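Long-range contact in mannosephosphate isomerase, putative (Archaeoglobus fulgidus, PDB 1ZX5), which probably interconverts mannose 6-phosphate and fructose 6-phosphate as a zinc-dependent type 1 mannose-6-phosphate isomerase of the cupin clan: residues Leu72-Ile85 / Ile243-Ala255. Numbering follows the deposited sequence.
Sequences LLGRAAEKFSKFPI and IKTGGVMNILYAA. With EDO (1,2-ethanediol), chain C.
R75 and the glycine pair G246-G247 supply the polar half of this contact, a worked example of how a turn after a helix can be tied to a beta connection by backbone carbonyls. The R75 guanidinium comes side-on to G246 O, giving it both NE and NH2; the bond from R75 NH2 to G246 O, 2.7 Å long, lies in the carbonyl plane, whereas the NE donor is tilted from it. A bend at chi3 (-57°) brings the guanidinium edge to G246 O, with V248 CG1 over one face. The backbone adds a nearly linear bond from R75 N to G247 O (2.9 Å, 175° at the hydrogen), and V248 CA makes a CA-H...O contact of 3.4 Å with L73 O. An ST turn, in which G247 N donates to T245 OG1, shapes the accepting side.

The apolar half centres on M249, modelled as selenomethionine. Because its chi1 is extended (-161°), CG points away from the backbone N and the chain runs past L72 O. M249 SE then lies oblique to the F83 ring, 3.6 Å from F83 CE1, a Met-aromatic contact. M249 CE meets I85 CD1 tip to tip at 3.9 Å, and L276 of strand 274-277 also touches this side chain. Nearer the polar half, V248 CG1 rests against A76 CB.

Farther along strand 250-256, Y253 OH donates to O2 of a 1,2-ethanediol (2.7 Å), probably from the crystallisation liquor, which donates to A255 O and is also bonded to W24; a phenylalanine here would probably cost the diol the bond from the Y253 hydroxyl. The catalytic-domain and cupin-domain family regions thus meet through G246 O, gripped by two guanidinium nitrogens, G247 O, held by a straight backbone bond, and buried M249, packed against F83 and I85.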
loop_
_atom_site.group_PDB
_atom_site.type_symbol
_atom_site.label_atom_id
_atom_site.label_comp_id
_atom_site.label_asym_id
_atom_site.label_seq_id
_atom_site.Cartn_x
_atom_site.Cartn_y
_atom_site.Cartn_z
ATOM N N LEU A 72 1.641 -15.893 -12.395
ATOM C CA LEU A 72 1.174 -14.769 -11.588
ATOM C C LEU A 72 1.450 -13.420 -12.245
ATOM O O LEU A 72 0.571 -12.558 -12.290
ATOM C CB LEU A 72 1.790 -14.784 -10.187
ATOM C CG LEU A 72 1.172 -15.658 -9.098
ATOM C CD1 LEU A 72 2.075 -15.612 -7.869
ATOM C CD2 LEU A 72 -0.239 -15.202 -8.750
ATOM N N LEU A 73 2.668 -13.242 -12.749
ATOM C CA LEU A 73 3.104 -11.940 -13.238
ATOM C C LEU A 73 2.695 -11.661 -14.671
ATOM O O LEU A 73 2.488 -10.500 -15.036
ATOM C CB LEU A 73 4.615 -11.772 -13.082
ATOM C CG LEU A 73 5.192 -11.709 -11.664
ATOM C CD1 LEU A 73 6.722 -11.714 -11.739
ATOM C CD2 LEU A 73 4.691 -10.498 -10.866
ATOM N N GLY A 74 2.584 -12.718 -15.478
ATOM C CA GLY A 74 2.188 -12.585 -16.873
ATOM C C GLY A 74 3.177 -11.752 -17.654
ATOM O O GLY A 74 4.370 -12.070 -17.687
ATOM N N ARG A 75 2.687 -10.671 -18.259
ATOM C CA ARG A 75 3.524 -9.785 -19.076
ATOM C C ARG A 75 4.569 -9.021 -18.250
ATOM O O ARG A 75 5.526 -8.475 -18.810
ATOM C CB ARG A 75 2.666 -8.816 -19.894
ATOM C CG ARG A 75 1.759 -9.501 -20.914
ATOM C CD ARG A 75 1.054 -8.511 -21.851
ATOM N NE ARG A 75 0.262 -7.527 -21.119
ATOM C CZ ARG A 75 0.572 -6.236 -20.993
ATOM N NH1 ARG A 75 1.667 -5.742 -21.566
ATOM N NH2 ARG A 75 -0.224 -5.431 -20.288
ATOM N N ALA A 76 4.393 -9.009 -16.926
ATOM C CA ALA A 76 5.323 -8.355 -16.000
ATOM C C ALA A 76 6.427 -9.297 -15.500
ATOM O O ALA A 76 7.263 -8.890 -14.696
ATOM C CB ALA A 76 4.555 -7.763 -14.815
ATOM N N ALA A 77 6.428 -10.543 -15.979
ATOM C CA ALA A 77 7.387 -11.555 -15.528
ATOM C C ALA A 77 8.838 -11.196 -15.842
ATOM O O ALA A 77 9.716 -11.427 -15.011
ATOM C CB ALA A 77 7.044 -12.926 -16.080
ATOM N N GLU A 78 9.094 -10.631 -17.024
ATOM C CA GLU A 78 10.458 -10.221 -17.371
ATOM C C GLU A 78 10.922 -9.009 -16.558
ATOM O O GLU A 78 12.082 -8.950 -16.130
ATOM C CB GLU A 78 10.653 -10.011 -18.884
ATOM C CG GLU A 78 9.588 -9.160 -19.600
ATOM C CD GLU A 78 9.460 -9.506 -21.095
ATOM O OE1 GLU A 78 10.513 -9.635 -21.784
ATOM O OE2 GLU A 78 8.304 -9.653 -21.582
ATOM N N LYS A 79 10.005 -8.074 -16.309
ATOM C CA LYS A 79 10.325 -6.856 -15.563
ATOM C C LYS A 79 10.669 -7.095 -14.092
ATOM O O LYS A 79 11.564 -6.451 -13.553
ATOM C CB LYS A 79 9.182 -5.841 -15.684
ATOM C CG LYS A 79 9.427 -4.522 -14.952
ATOM C CD LYS A 79 8.396 -3.494 -15.355
ATOM C CE LYS A 79 8.606 -2.208 -14.591
ATOM N NZ LYS A 79 7.554 -1.210 -14.926
ATOM N N PHE A 80 9.961 -8.011 -13.438
ATOM C CA PHE A 80 10.157 -8.230 -12.006
ATOM C C PHE A 80 10.659 -9.633 -11.721
ATOM O O PHE A 80 10.010 -10.602 -12.098
ATOM C CB PHE A 80 8.845 -8.015 -11.244
ATOM C CG PHE A 80 8.253 -6.641 -11.411
ATOM C CD1 PHE A 80 8.867 -5.524 -10.845
ATOM C CD2 PHE A 80 7.062 -6.468 -12.113
ATOM C CE1 PHE A 80 8.305 -4.259 -10.986
ATOM C CE2 PHE A 80 6.493 -5.208 -12.259
ATOM C CZ PHE A 80 7.108 -4.101 -11.696
ATOM N N SER A 81 11.796 -9.744 -11.041
ATOM C CA SER A 81 12.309 -11.053 -10.636
ATOM C C SER A 81 11.980 -11.383 -9.177
ATOM O O SER A 81 11.923 -12.565 -8.806
ATOM C CB SER A 81 13.813 -11.178 -10.906
ATOM O OG SER A 81 14.531 -10.152 -10.249
ATOM N N LYS A 82 11.793 -10.356 -8.348
ATOM C CA LYS A 82 11.280 -10.547 -6.990
ATOM C C LYS A 82 9.846 -10.047 -6.943
ATOM O O LYS A 82 9.437 -9.252 -7.793
ATOM C CB LYS A 82 12.109 -9.778 -5.954
ATOM C CG LYS A 82 13.616 -10.005 -6.032
ATOM C CD LYS A 82 14.339 -9.276 -4.884
ATOM C CE LYS A 82 15.860 -9.216 -5.122
ATOM N NZ LYS A 82 16.339 -10.429 -5.865
ATOM N N PHE A 83 9.094 -10.491 -5.940
ATOM C CA PHE A 83 7.724 -10.046 -5.785
ATOM C C PHE A 83 7.711 -8.512 -5.686
ATOM O O PHE A 83 8.388 -7.944 -4.837
ATOM C CB PHE A 83 7.042 -10.711 -4.589
ATOM C CG PHE A 83 5.550 -10.556 -4.593
ATOM C CD1 PHE A 83 4.747 -11.455 -5.292
ATOM C CD2 PHE A 83 4.945 -9.501 -3.907
ATOM C CE1 PHE A 83 3.366 -11.312 -5.310
ATOM C CE2 PHE A 83 3.563 -9.346 -3.916
ATOM C CZ PHE A 83 2.765 -10.257 -4.619
ATOM N N PRO A 84 6.981 -7.851 -6.602
ATOM C CA PRO A 84 7.135 -6.421 -6.869
ATOM C C PRO A 84 6.517 -5.417 -5.885
ATOM O O PRO A 84 6.949 -4.262 -5.854
ATOM C CB PRO A 84 6.510 -6.268 -8.256
ATOM C CG PRO A 84 5.495 -7.360 -8.337
ATOM C CD PRO A 84 5.998 -8.489 -7.504
ATOM N N ILE A 85 5.537 -5.836 -5.088
ATOM C CA ILE A 85 4.769 -4.892 -4.277
ATOM C C ILE A 85 4.437 -5.401 -2.876
ATOM O O ILE A 85 4.480 -6.609 -2.598
ATOM C CB ILE A 85 3.418 -4.437 -4.983
ATOM C CG1 ILE A 85 2.499 -5.638 -5.272
ATOM C CG2 ILE A 85 3.690 -3.619 -6.267
ATOM C CD1 ILE A 85 1.071 -5.247 -5.789
ATOM N N ILE A 243 -14.046 -6.647 -15.735
ATOM C CA ILE A 243 -12.745 -6.103 -15.383
ATOM C C ILE A 243 -11.646 -6.870 -16.115
ATOM O O ILE A 243 -11.668 -8.098 -16.155
ATOM C CB ILE A 243 -12.546 -6.126 -13.834
ATOM C CG1 ILE A 243 -13.571 -5.198 -13.166
ATOM C CG2 ILE A 243 -11.095 -5.743 -13.441
ATOM C CD1 ILE A 243 -13.360 -5.024 -11.687
ATOM N N LYS A 244 -10.701 -6.135 -16.704
ATOM C CA LYS A 244 -9.544 -6.724 -17.398
ATOM C C LYS A 244 -8.311 -6.619 -16.523
ATOM O O LYS A 244 -8.043 -5.554 -15.967
ATOM C CB LYS A 244 -9.252 -5.985 -18.717
ATOM C CG LYS A 244 -10.449 -5.726 -19.595
ATOM C CD LYS A 244 -10.910 -6.993 -20.246
ATOM C CE LYS A 244 -11.698 -6.709 -21.505
ATOM N NZ LYS A 244 -11.937 -7.988 -22.246
ATOM N N THR A 245 -7.549 -7.703 -16.414
ATOM C CA THR A 245 -6.282 -7.665 -15.681
ATOM C C THR A 245 -5.182 -6.907 -16.437
ATOM O O THR A 245 -4.290 -6.320 -15.816
ATOM C CB THR A 245 -5.757 -9.084 -15.351
ATOM O OG1 THR A 245 -5.578 -9.823 -16.565
ATOM C CG2 THR A 245 -6.717 -9.832 -14.423
ATOM N N GLY A 246 -5.256 -6.921 -17.769
ATOM C CA GLY A 246 -4.176 -6.438 -18.632
ATOM C C GLY A 246 -3.070 -7.474 -18.808
ATOM O O GLY A 246 -1.979 -7.143 -19.269
ATOM N N GLY A 247 -3.335 -8.728 -18.429
ATOM C CA GLY A 247 -2.336 -9.791 -18.550
ATOM C C GLY A 247 -1.176 -9.643 -17.578
ATOM O O GLY A 247 -0.093 -10.164 -17.816
ATOM N N VAL A 248 -1.415 -8.917 -16.488
ATOM C CA VAL A 248 -0.491 -8.828 -15.352
ATOM C C VAL A 248 -1.228 -9.203 -14.064
ATOM O O VAL A 248 -2.465 -9.220 -14.031
ATOM C CB VAL A 248 0.120 -7.401 -15.197
ATOM C CG1 VAL A 248 0.914 -6.995 -16.462
ATOM C CG2 VAL A 248 -0.959 -6.373 -14.875
HETATM N N MSE A 249 -0.470 -9.500 -13.010
HETATM C CA MSE A 249 -1.037 -9.721 -11.683
HETATM C C MSE A 249 -1.876 -8.521 -11.220
HETATM O O MSE A 249 -1.449 -7.361 -11.354
HETATM C CB MSE A 249 0.082 -9.970 -10.680
HETATM C CG MSE A 249 -0.348 -10.639 -9.395
HETATM SE SE MSE A 249 1.133 -10.630 -8.049
HETATM C CE MSE A 249 1.042 -8.713 -7.526
ATOM N N ASN A 250 -3.069 -8.814 -10.701
ATOM C CA ASN A 250 -3.919 -7.822 -10.059
ATOM C C ASN A 250 -4.226 -8.256 -8.617
ATOM O O ASN A 250 -4.186 -9.454 -8.288
ATOM C CB ASN A 250 -5.243 -7.630 -10.816
ATOM C CG ASN A 250 -5.095 -6.852 -12.132
ATOM O OD1 ASN A 250 -4.078 -6.919 -12.830
ATOM N ND2 ASN A 250 -6.131 -6.133 -12.484
ATOM N N ILE A 251 -4.526 -7.273 -7.773
ATOM C CA ILE A 251 -5.104 -7.506 -6.455
ATOM C C ILE A 251 -6.338 -6.616 -6.377
ATOM O O ILE A 251 -6.300 -5.456 -6.775
ATOM C CB ILE A 251 -4.092 -7.216 -5.288
ATOM C CG1 ILE A 251 -3.009 -8.310 -5.224
ATOM C CG2 ILE A 251 -4.815 -7.101 -3.925
ATOM C CD1 ILE A 251 -1.816 -7.996 -4.304
ATOM N N LEU A 252 -7.435 -7.173 -5.885
ATOM C CA LEU A 252 -8.679 -6.431 -5.715
ATOM C C LEU A 252 -8.906 -6.205 -4.236
ATOM O O LEU A 252 -8.745 -7.127 -3.438
ATOM C CB LEU A 252 -9.871 -7.235 -6.271
ATOM C CG LEU A 252 -9.800 -7.746 -7.708
ATOM C CD1 LEU A 252 -10.998 -8.673 -7.995
ATOM C CD2 LEU A 252 -9.739 -6.584 -8.721
ATOM N N TYR A 253 -9.295 -4.992 -3.862
ATOM C CA TYR A 253 -9.687 -4.733 -2.482
ATOM C C TYR A 253 -11.118 -4.213 -2.461
ATOM O O TYR A 253 -11.435 -3.236 -3.144
ATOM C CB TYR A 253 -8.730 -3.747 -1.787
ATOM C CG TYR A 253 -9.258 -3.330 -0.429
ATOM C CD1 TYR A 253 -9.184 -4.202 0.668
ATOM C CD2 TYR A 253 -9.867 -2.090 -0.250
ATOM C CE1 TYR A 253 -9.709 -3.849 1.913
ATOM C CE2 TYR A 253 -10.382 -1.715 0.985
ATOM C CZ TYR A 253 -10.308 -2.596 2.056
ATOM O OH TYR A 253 -10.835 -2.229 3.271
ATOM N N ALA A 254 -11.977 -4.848 -1.665
ATOM C CA ALA A 254 -13.379 -4.428 -1.556
ATOM C C ALA A 254 -13.512 -3.279 -0.557
ATOM O O ALA A 254 -13.473 -3.493 0.648
ATOM C CB ALA A 254 -14.278 -5.620 -1.151
ATOM N N ALA A 255 -13.633 -2.066 -1.065
ATOM C CA ALA A 255 -13.689 -0.876 -0.214
ATOM C C ALA A 255 -15.082 -0.622 0.360
ATOM O O ALA A 255 -15.207 -0.242 1.520
ATOM C CB ALA A 255 -13.202 0.357 -0.987
HETATM C C1 EDO C . -13.670 1.816 3.711
HETATM O O1 EDO C . -13.848 1.818 5.142
HETATM C C2 EDO C . -12.501 0.898 3.331
HETATM O O2 EDO C . -12.931 -0.463 3.258
#